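Local coordinates for protein alkylhalidase CmlS (Streptomyces venezuelae, PDB 3I3L) that acts as a flavin-dependent halogenase in chloramphenicol biosynthesis and carries FAD joined to the protein by a covalent flavin-aspartate bond, at residues D178-A183 with D308-C313; S299-F305 with Y363-Y367; A103-F107 with M435-H441. One frame throughout, in Å; residues are numbered along the deposited sequence.

Contact 1. Residues D178-A183 with D308-C313; sequences DFVIDA and DRFFLC
R309 closes over the start of strand 179-182 by giving its NH1 to D178 O, 3.1 Å away and nearly straight at 166°. The oxygen lies in the guanidinium plane, at its edge. To get there the arginine runs extended from CG to NE, with its aliphatic part alongside the same carbonyl. From here the backbones pair in parallel: V180 N donates to R309 O, F311 N to V180 O, D182 N to F311 O at 2.8 Å, and C313 N to D182 O. CA-H...O contacts fill in between, such as F310 CA to V180 O at 3.2 Å.

V180 and F310 share one face of this pair with D182 and L312. CG1 of V180 meets CB of F310 at 3.6 Å, while the phenyl ring beyond swings away from the neighbouring strand, and CD2 of L312 comes to 3.7 Å from CB of D182. Helix 189-194 covers that face. On the other, I181 and F311 lie side by side and CG2 of I181 touches SG of C313 at 3.6 Å, beneath helices 33-44 and 327-347.

Further out, strand 25-29 pairs with the far edge of 179-182, so both strands lie in the parallel part of the mixed sheet of a Rossmann-type FAD-binding fold. A183, just past the end of the strand, touches the FAD. With CG anti to the backbone N (chi1 -173°), the buried carboxylate of D182 takes the amides of G184 and I190, which ties the strand end to the start of helix 189-194.

At the opposite end NE of R309 goes to P159 O, so two carbonyls fix the guanidinium. The D178 carboxylate takes K25 N instead, and its OD1, 4.6 Å from R309 NH1, probably offers at most a weak electrostatic pull.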
loop_
_atom_site.group_PDB
_atom_site.type_symbol
_atom_site.label_atom_id
_atom_site.label_comp_id
_atom_site.label_asym_id
_atom_site.label_seq_id
_atom_site.Cartn_x
_atom_site.Cartn_y
_atom_site.Cartn_z
ATOM N N ASP A 178 10.177 27.359 1.844
ATOM C CA ASP A 178 10.750 26.746 3.006
ATOM C C ASP A 178 10.932 25.209 2.832
ATOM O O ASP A 178 11.956 24.636 3.294
ATOM C CB ASP A 178 9.855 26.966 4.207
ATOM C CG ASP A 178 9.697 28.451 4.543
ATOM O OD1 ASP A 178 10.747 29.104 4.605
ATOM O OD2 ASP A 178 8.538 28.911 4.738
ATOM N N PHE A 179 9.923 24.574 2.230
ATOM C CA PHE A 179 9.990 23.131 1.959
ATOM C C PHE A 179 9.569 22.838 0.551
ATOM O O PHE A 179 8.895 23.694 -0.113
ATOM C CB PHE A 179 9.150 22.315 2.936
ATOM C CG PHE A 179 9.678 22.313 4.314
ATOM C CD1 PHE A 179 10.534 21.324 4.744
ATOM C CD2 PHE A 179 9.267 23.281 5.228
ATOM C CE1 PHE A 179 11.034 21.304 6.053
ATOM C CE2 PHE A 179 9.783 23.286 6.568
ATOM C CZ PHE A 179 10.633 22.292 6.979
ATOM N N VAL A 180 10.009 21.669 0.056
ATOM C CA VAL A 180 9.514 21.149 -1.185
ATOM C C VAL A 180 9.043 19.716 -1.020
ATOM O O VAL A 180 9.668 18.937 -0.309
ATOM C CB VAL A 180 10.566 21.256 -2.327
ATOM C CG1 VAL A 180 11.861 20.495 -2.002
ATOM C CG2 VAL A 180 9.934 20.765 -3.666
ATOM N N ILE A 181 7.921 19.376 -1.649
ATOM C CA ILE A 181 7.506 17.985 -1.736
ATOM C C ILE A 181 7.642 17.562 -3.201
ATOM O O ILE A 181 7.000 18.167 -4.090
ATOM C CB ILE A 181 6.035 17.761 -1.288
ATOM C CG1 ILE A 181 5.913 17.857 0.240
ATOM C CG2 ILE A 181 5.510 16.366 -1.814
ATOM C CD1 ILE A 181 4.495 17.922 0.666
ATOM N N ASP A 182 8.426 16.521 -3.458
ATOM C CA ASP A 182 8.385 15.925 -4.822
ATOM C C ASP A 182 7.261 14.886 -4.897
ATOM O O ASP A 182 7.344 13.817 -4.301
ATOM C CB ASP A 182 9.712 15.299 -5.208
ATOM C CG ASP A 182 9.756 14.831 -6.670
ATOM O OD1 ASP A 182 8.704 14.890 -7.378
ATOM O OD2 ASP A 182 10.854 14.361 -7.095
ATOM N N ALA A 183 6.195 15.225 -5.619
ATOM C CA ALA A 183 5.104 14.289 -5.835
ATOM C C ALA A 183 4.981 14.157 -7.335
ATOM O O ALA A 183 3.872 14.056 -7.880
ATOM C CB ALA A 183 3.830 14.843 -5.220
ATOM N N ASP A 308 16.411 17.138 5.331
ATOM C CA ASP A 308 16.556 18.589 5.218
ATOM C C ASP A 308 15.215 19.306 4.908
ATOM O O ASP A 308 14.275 19.258 5.694
ATOM C CB ASP A 308 17.612 18.865 4.144
ATOM C CG ASP A 308 18.979 18.239 4.478
ATOM O OD1 ASP A 308 19.348 18.187 5.670
ATOM O OD2 ASP A 308 19.691 17.815 3.527
ATOM N N ARG A 309 15.117 19.918 3.728
ATOM C CA ARG A 309 13.872 20.601 3.397
ATOM C C ARG A 309 13.000 19.937 2.324
ATOM O O ARG A 309 12.157 20.608 1.727
ATOM C CB ARG A 309 14.164 22.066 3.003
ATOM C CG ARG A 309 14.714 22.880 4.145
ATOM C CD ARG A 309 15.156 24.348 3.725
ATOM N NE ARG A 309 15.680 25.063 4.916
ATOM C CZ ARG A 309 14.901 25.669 5.830
ATOM N NH1 ARG A 309 13.588 25.663 5.697
ATOM N NH2 ARG A 309 15.432 26.235 6.909
ATOM N N PHE A 310 13.253 18.665 2.008
ATOM C CA PHE A 310 12.427 17.966 1.020
ATOM C C PHE A 310 11.834 16.641 1.544
ATOM O O PHE A 310 12.415 16.005 2.380
ATOM C CB PHE A 310 13.212 17.699 -0.261
ATOM C CG PHE A 310 14.238 16.562 -0.143
ATOM C CD1 PHE A 310 13.869 15.231 -0.442
ATOM C CD2 PHE A 310 15.557 16.815 0.232
ATOM C CE1 PHE A 310 14.823 14.195 -0.363
ATOM C CE2 PHE A 310 16.496 15.799 0.299
ATOM C CZ PHE A 310 16.132 14.487 0.004
ATOM N N PHE A 311 10.687 16.278 0.981
ATOM C CA PHE A 311 10.056 15.011 1.159
ATOM C C PHE A 311 9.709 14.483 -0.244
ATOM O O PHE A 311 9.255 15.234 -1.084
ATOM C CB PHE A 311 8.745 15.153 1.980
ATOM C CG PHE A 311 8.978 15.501 3.437
ATOM C CD1 PHE A 311 8.869 14.543 4.409
ATOM C CD2 PHE A 311 9.358 16.783 3.801
ATOM C CE1 PHE A 311 9.154 14.787 5.714
ATOM C CE2 PHE A 311 9.597 17.082 5.171
ATOM C CZ PHE A 311 9.506 16.102 6.108
ATOM N N LEU A 312 9.895 13.165 -0.468
ATOM C CA LEU A 312 9.366 12.495 -1.644
ATOM C C LEU A 312 8.092 11.744 -1.260
ATOM O O LEU A 312 8.072 11.043 -0.225
ATOM C CB LEU A 312 10.408 11.497 -2.206
ATOM C CG LEU A 312 11.879 11.947 -2.282
ATOM C CD1 LEU A 312 12.733 10.829 -2.802
ATOM C CD2 LEU A 312 12.094 13.263 -3.160
ATOM N N CYS A 313 7.029 11.865 -2.080
ATOM C CA CYS A 313 5.764 11.183 -1.810
ATOM C C CYS A 313 5.302 10.372 -3.051
ATOM O O CYS A 313 5.551 10.790 -4.186
ATOM C CB CYS A 313 4.647 12.208 -1.475
ATOM S SG CYS A 313 4.986 13.245 -0.042
#

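Contact 2. Residues S299-F305 with Y363-Y367; sequences SYDTEVF and YREAY
The hydroxyl of Y363, whose ring packs against F305, is gripped by two weak hydrogen bonds, one from G314 N and one shared with S334 OG. With its far end tethered there, the tyrosine lays its CB over one face of the F305 ring, 3.8 Å from the centroid. The two rings are nearly parallel, 29° apart, but slid apart, so that they barely overlap; F305 lays its CD1-CE1 side over a face of the Y363 ring, CD1 of F305 to CD1 of Y363 at 3.4 Å. T302 OG1, itself bonded to A317 O, sits over the opposite face of F305. R364 flanks the same phenylalanine, CB to F305 CE2 at 3.9 Å, and carries its guanidinium steeply tilted to the ring. E303 O lies near the guanidinium plane at its edge, 3.6 Å from R364 NH2, with no hydrogen bond between them.

This is strand-on-helix packing: the end of strand 287-302, which also bears the flavin-linked D297, runs almost antiparallel (161°) to helix 352-382, with the short axes 9.8 Å apart.

One helical turn on, Y367 reaches straight for the strand, CG anti to its own amide nitrogen (chi1 174°). D301 CB stands over the centre of its ring, 3.8 Å from the centroid, and the carboxylate stacks roughly flat on it. Y300 O approaches obliquely, 3.4 Å from Y367 CE1. The hydroxyl of Y367 ends near Y300 N, though at an angle too poor for a hydrogen bond. The Y300 hydroxyl is hydrogen-bonded to D315 O and S186 OG.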
loop_
_atom_site.group_PDB
_atom_site.type_symbol
_atom_site.label_atom_id
_atom_site.label_comp_id
_atom_site.label_asym_id
_atom_site.label_seq_id
_atom_site.Cartn_x
_atom_site.Cartn_y
_atom_site.Cartn_z
ATOM N N SER A 299 9.568 -2.070 -9.875
ATOM C CA SER A 299 9.683 -1.740 -8.485
ATOM C C SER A 299 11.028 -1.058 -8.186
ATOM O O SER A 299 11.998 -1.375 -8.825
ATOM C CB SER A 299 9.585 -3.006 -7.672
ATOM O OG SER A 299 8.295 -3.614 -7.766
ATOM N N TYR A 300 11.058 -0.121 -7.240
ATOM C CA TYR A 300 12.275 0.523 -6.710
ATOM C C TYR A 300 11.887 1.251 -5.423
ATOM O O TYR A 300 10.719 1.657 -5.255
ATOM C CB TYR A 300 12.788 1.593 -7.690
ATOM C CG TYR A 300 11.744 2.634 -8.112
ATOM C CD1 TYR A 300 11.407 3.710 -7.268
ATOM C CD2 TYR A 300 11.054 2.513 -9.331
ATOM C CE1 TYR A 300 10.501 4.677 -7.668
ATOM C CE2 TYR A 300 10.105 3.470 -9.751
ATOM C CZ TYR A 300 9.831 4.540 -8.901
ATOM O OH TYR A 300 8.884 5.427 -9.295
ATOM N N ASP A 301 12.838 1.421 -4.505
ATOM C CA ASP A 301 12.641 2.426 -3.451
ATOM C C ASP A 301 13.727 3.464 -3.550
ATOM O O ASP A 301 14.265 3.675 -4.663
ATOM C CB ASP A 301 12.535 1.757 -2.030
ATOM C CG ASP A 301 13.757 0.955 -1.671
ATOM O OD1 ASP A 301 14.597 0.678 -2.570
ATOM O OD2 ASP A 301 13.874 0.568 -0.495
ATOM N N THR A 302 14.067 4.117 -2.416
ATOM C CA THR A 302 15.070 5.227 -2.423
ATOM C C THR A 302 15.943 4.980 -1.227
ATOM O O THR A 302 15.489 4.464 -0.231
ATOM C CB THR A 302 14.503 6.625 -2.058
ATOM O OG1 THR A 302 13.093 6.746 -2.363
ATOM C CG2 THR A 302 15.256 7.659 -2.651
ATOM N N GLU A 303 17.177 5.438 -1.306
ATOM C CA GLU A 303 18.031 5.473 -0.147
ATOM C C GLU A 303 17.472 6.486 0.857
ATOM O O GLU A 303 17.612 6.287 2.061
ATOM C CB GLU A 303 19.439 5.890 -0.587
ATOM C CG GLU A 303 20.494 5.764 0.437
ATOM C CD GLU A 303 21.937 6.002 -0.119
ATOM O OE1 GLU A 303 22.120 6.404 -1.310
ATOM O OE2 GLU A 303 22.899 5.737 0.658
ATOM N N VAL A 304 16.846 7.554 0.353
ATOM C CA VAL A 304 16.387 8.700 1.170
ATOM C C VAL A 304 14.940 9.081 0.819
ATOM O O VAL A 304 14.672 9.528 -0.270
ATOM C CB VAL A 304 17.350 9.950 1.008
ATOM C CG1 VAL A 304 17.035 11.087 2.032
ATOM C CG2 VAL A 304 18.852 9.536 1.224
ATOM N N PHE A 305 14.007 8.900 1.749
ATOM C CA PHE A 305 12.606 9.274 1.459
ATOM C C PHE A 305 12.403 10.772 1.778
ATOM O O PHE A 305 11.528 11.396 1.213
ATOM C CB PHE A 305 11.631 8.421 2.282
ATOM C CG PHE A 305 11.581 6.974 1.859
ATOM C CD1 PHE A 305 10.653 6.557 0.926
ATOM C CD2 PHE A 305 12.485 6.046 2.344
ATOM C CE1 PHE A 305 10.596 5.196 0.554
ATOM C CE2 PHE A 305 12.426 4.721 1.932
ATOM C CZ PHE A 305 11.517 4.307 1.067
ATOM N N TYR A 363 7.997 4.835 5.769
ATOM C CA TYR A 363 7.815 4.533 4.318
ATOM C C TYR A 363 8.578 3.271 3.941
ATOM O O TYR A 363 8.099 2.465 3.142
ATOM C CB TYR A 363 8.296 5.698 3.427
ATOM C CG TYR A 363 7.435 5.981 2.209
ATOM C CD1 TYR A 363 7.404 7.258 1.631
ATOM C CD2 TYR A 363 6.710 4.973 1.608
ATOM C CE1 TYR A 363 6.645 7.514 0.460
ATOM C CE2 TYR A 363 5.988 5.189 0.461
ATOM C CZ TYR A 363 5.959 6.452 -0.114
ATOM O OH TYR A 363 5.158 6.640 -1.224
ATOM N N ARG A 364 9.783 3.122 4.493
ATOM C CA ARG A 364 10.645 2.013 4.161
ATOM C C ARG A 364 9.999 0.722 4.581
ATOM O O ARG A 364 9.978 -0.245 3.808
ATOM C CB ARG A 364 12.039 2.154 4.819
ATOM C CG ARG A 364 13.046 1.078 4.334
ATOM C CD ARG A 364 14.490 1.324 4.802
ATOM N NE ARG A 364 14.999 2.648 4.352
ATOM C CZ ARG A 364 15.159 3.711 5.161
ATOM N NH1 ARG A 364 14.839 3.593 6.470
ATOM N NH2 ARG A 364 15.658 4.882 4.688
ATOM N N GLU A 365 9.456 0.720 5.796
ATOM C CA GLU A 365 8.848 -0.460 6.353
ATOM C C GLU A 365 7.603 -0.854 5.557
ATOM O O GLU A 365 7.385 -2.041 5.358
ATOM C CB GLU A 365 8.458 -0.241 7.813
ATOM C CG GLU A 365 9.710 -0.108 8.709
ATOM C CD GLU A 365 9.406 -0.108 10.209
ATOM O OE1 GLU A 365 8.212 0.089 10.586
ATOM O OE2 GLU A 365 10.382 -0.315 10.975
ATOM N N ALA A 366 6.805 0.123 5.105
ATOM C CA ALA A 366 5.631 -0.189 4.232
ATOM C C ALA A 366 6.087 -0.856 2.933
ATOM O O ALA A 366 5.514 -1.882 2.503
ATOM C CB ALA A 366 4.854 1.013 3.951
ATOM N N TYR A 367 7.155 -0.313 2.346
ATOM C CA TYR A 367 7.654 -0.765 1.041
ATOM C C TYR A 367 8.205 -2.207 1.166
ATOM O O TYR A 367 7.847 -3.092 0.402
ATOM C CB TYR A 367 8.779 0.160 0.526
ATOM C CG TYR A 367 9.375 -0.375 -0.735
ATOM C CD1 TYR A 367 8.741 -0.144 -1.967
ATOM C CD2 TYR A 367 10.553 -1.175 -0.713
ATOM C CE1 TYR A 367 9.253 -0.648 -3.166
ATOM C CE2 TYR A 367 11.086 -1.693 -1.945
ATOM C CZ TYR A 367 10.394 -1.404 -3.153
ATOM O OH TYR A 367 10.863 -1.886 -4.366
#

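Contact 3. Residues A103-F107 with M435-H441; sequences APWTF and MIAIGRH
T106 and H441 mark the tight side of this contact: OG1 and NE2 lie 2.8 Å apart in a hydrogen bond that either could donate, and OG1 is also held by T95 OG1. P104 CB presses on a face of the imidazole, 3.6 Å from its centroid, and F450 stacks on the same histidine. Backbone bonds clamp the chains on both flanks of W105, H441 N to P104 O at 3.0 Å and T106 N to G439 O at 2.9 Å. G439, bare of a side chain, brings its CA within 3.4 Å of T106 O.

The motif is a single bridge between W105 and R440, by which the segment following helix 430-439 docks on strand 105-108 of the large mixed sheet.

W105 CG sits between its own N and carbonyl carbon (chi1 75°), which turns the indole toward the helix. I436 CG1 lies over its five-membered ring, and M435 CE meets CH2 of W105 at 3.4 Å while SD makes an oblique Met-aromatic contact with F107. Indole NE1 is buried without a polar partner. Toward solvent the fit slackens: A103 CB only grazes R440 CG, at 4.2 Å, and both residues are partly exposed.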
loop_
_atom_site.group_PDB
_atom_site.type_symbol
_atom_site.label_atom_id
_atom_site.label_comp_id
_atom_site.label_asym_id
_atom_site.label_seq_id
_atom_site.Cartn_x
_atom_site.Cartn_y
_atom_site.Cartn_z
ATOM N N ALA A 103 -8.732 -23.251 -7.196
ATOM C CA ALA A 103 -9.968 -22.556 -6.845
ATOM C C ALA A 103 -9.642 -21.035 -6.816
ATOM O O ALA A 103 -8.551 -20.648 -6.387
ATOM C CB ALA A 103 -10.390 -23.034 -5.448
ATOM N N PRO A 104 -10.574 -20.201 -7.226
ATOM C CA PRO A 104 -10.450 -18.732 -7.058
ATOM C C PRO A 104 -10.337 -18.312 -5.600
ATOM O O PRO A 104 -10.801 -19.033 -4.740
ATOM C CB PRO A 104 -11.779 -18.184 -7.639
ATOM C CG PRO A 104 -12.288 -19.281 -8.535
ATOM C CD PRO A 104 -11.832 -20.591 -7.901
ATOM N N TRP A 105 -9.692 -17.183 -5.320
ATOM C CA TRP A 105 -9.844 -16.571 -4.000
ATOM C C TRP A 105 -10.151 -15.072 -4.021
ATOM O O TRP A 105 -9.787 -14.373 -4.977
ATOM C CB TRP A 105 -8.670 -16.909 -3.060
ATOM C CG TRP A 105 -7.412 -16.178 -3.362
ATOM C CD1 TRP A 105 -6.385 -16.560 -4.222
ATOM C CD2 TRP A 105 -7.015 -14.942 -2.764
ATOM N NE1 TRP A 105 -5.373 -15.605 -4.174
ATOM C CE2 TRP A 105 -5.739 -14.607 -3.293
ATOM C CE3 TRP A 105 -7.623 -14.073 -1.811
ATOM C CZ2 TRP A 105 -5.074 -13.428 -2.932
ATOM C CZ3 TRP A 105 -6.915 -12.918 -1.396
ATOM C CH2 TRP A 105 -5.664 -12.604 -1.973
ATOM N N THR A 106 -10.868 -14.581 -3.004
ATOM C CA THR A 106 -11.258 -13.192 -2.965
ATOM C C THR A 106 -10.861 -12.519 -1.649
ATOM O O THR A 106 -11.123 -13.085 -0.572
ATOM C CB THR A 106 -12.784 -13.077 -3.161
ATOM O OG1 THR A 106 -13.107 -13.478 -4.496
ATOM C CG2 THR A 106 -13.309 -11.623 -2.892
ATOM N N PHE A 107 -10.264 -11.325 -1.744
ATOM C CA PHE A 107 -9.942 -10.511 -0.566
ATOM C C PHE A 107 -11.001 -9.451 -0.292
ATOM O O PHE A 107 -11.037 -8.425 -0.967
ATOM C CB PHE A 107 -8.558 -9.847 -0.707
ATOM C CG PHE A 107 -8.126 -9.053 0.525
ATOM C CD1 PHE A 107 -8.055 -9.657 1.797
ATOM C CD2 PHE A 107 -7.818 -7.697 0.434
ATOM C CE1 PHE A 107 -7.672 -8.921 2.938
ATOM C CE2 PHE A 107 -7.400 -6.953 1.597
ATOM C CZ PHE A 107 -7.330 -7.571 2.820
ATOM N N MET A 435 -4.262 -15.583 3.970
ATOM C CA MET A 435 -5.174 -14.810 3.173
ATOM C C MET A 435 -5.860 -15.667 2.124
ATOM O O MET A 435 -7.052 -15.601 2.006
ATOM C CB MET A 435 -4.479 -13.626 2.504
ATOM C CG MET A 435 -4.283 -12.398 3.415
ATOM S SD MET A 435 -3.797 -10.860 2.493
ATOM C CE MET A 435 -4.234 -11.337 0.861
ATOM N N ILE A 436 -5.089 -16.485 1.408
ATOM C CA ILE A 436 -5.581 -17.285 0.308
ATOM C C ILE A 436 -6.595 -18.292 0.805
ATOM O O ILE A 436 -7.659 -18.437 0.202
ATOM C CB ILE A 436 -4.443 -17.992 -0.494
ATOM C CG1 ILE A 436 -3.561 -16.967 -1.247
ATOM C CG2 ILE A 436 -4.994 -19.066 -1.481
ATOM C CD1 ILE A 436 -2.337 -17.594 -2.027
ATOM N N ALA A 437 -6.255 -18.992 1.881
ATOM C CA ALA A 437 -7.171 -19.956 2.526
ATOM C C ALA A 437 -8.471 -19.308 2.964
ATOM O O ALA A 437 -9.555 -19.802 2.641
ATOM C CB ALA A 437 -6.500 -20.624 3.742
ATOM N N ILE A 438 -8.394 -18.215 3.709
ATOM C CA ILE A 438 -9.607 -17.514 4.118
ATOM C C ILE A 438 -10.442 -17.121 2.888
ATOM O O ILE A 438 -11.673 -17.313 2.874
ATOM C CB ILE A 438 -9.251 -16.287 4.945
ATOM C CG1 ILE A 438 -8.590 -16.699 6.256
ATOM C CG2 ILE A 438 -10.473 -15.446 5.234
ATOM C CD1 ILE A 438 -8.292 -15.476 7.121
ATOM N N GLY A 439 -9.798 -16.618 1.829
ATOM C CA GLY A 439 -10.533 -16.168 0.697
ATOM C C GLY A 439 -10.914 -17.194 -0.350
ATOM O O GLY A 439 -11.525 -16.865 -1.374
ATOM N N ARG A 440 -10.583 -18.448 -0.095
ATOM C CA ARG A 440 -10.817 -19.528 -1.046
ATOM C C ARG A 440 -12.306 -19.724 -1.301
ATOM O O ARG A 440 -13.072 -19.923 -0.364
ATOM C CB ARG A 440 -10.204 -20.823 -0.484
ATOM C CG ARG A 440 -10.367 -22.051 -1.394
ATOM C CD ARG A 440 -9.647 -23.333 -0.819
ATOM N NE ARG A 440 -8.274 -23.107 -0.301
ATOM C CZ ARG A 440 -7.194 -22.906 -1.071
ATOM N NH1 ARG A 440 -7.297 -22.875 -2.406
ATOM N NH2 ARG A 440 -6.001 -22.715 -0.506
ATOM N N HIS A 441 -12.720 -19.635 -2.574
ATOM C CA HIS A 441 -14.094 -19.998 -2.984
ATOM C C HIS A 441 -14.318 -21.489 -2.721
ATOM O O HIS A 441 -13.381 -22.316 -2.755
ATOM C CB HIS A 441 -14.345 -19.719 -4.455
ATOM C CG HIS A 441 -14.268 -18.268 -4.833
ATOM N ND1 HIS A 441 -14.831 -17.772 -5.997
ATOM C CD2 HIS A 441 -13.688 -17.205 -4.205
ATOM C CE1 HIS A 441 -14.613 -16.469 -6.064
ATOM N NE2 HIS A 441 -13.931 -16.098 -4.981
#

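How the contacts relate
From the N terminus the chain first lays down 103-107, then 178-183 in the FAD-binding sheet. It next runs through 299-305 and turns into 308-313, which closes contact 1 across 124 residues. Only afterwards does 363-367 come back to 299-305, so contacts 1 and 2 cross. They also touch: L312 N probably donates a hydrogen bond to F305 O at 2.9 Å, joining L312 of the FAD-binding sheet to the turn that follows strand 287-302. Contact 3 closes last, at 435-441, and its loop of 327 residues encloses both others. It lies about 40 Å from contact 1, centre to centre, yet reaches the same large sheet as contact 2, and helix 352-382 packs at both.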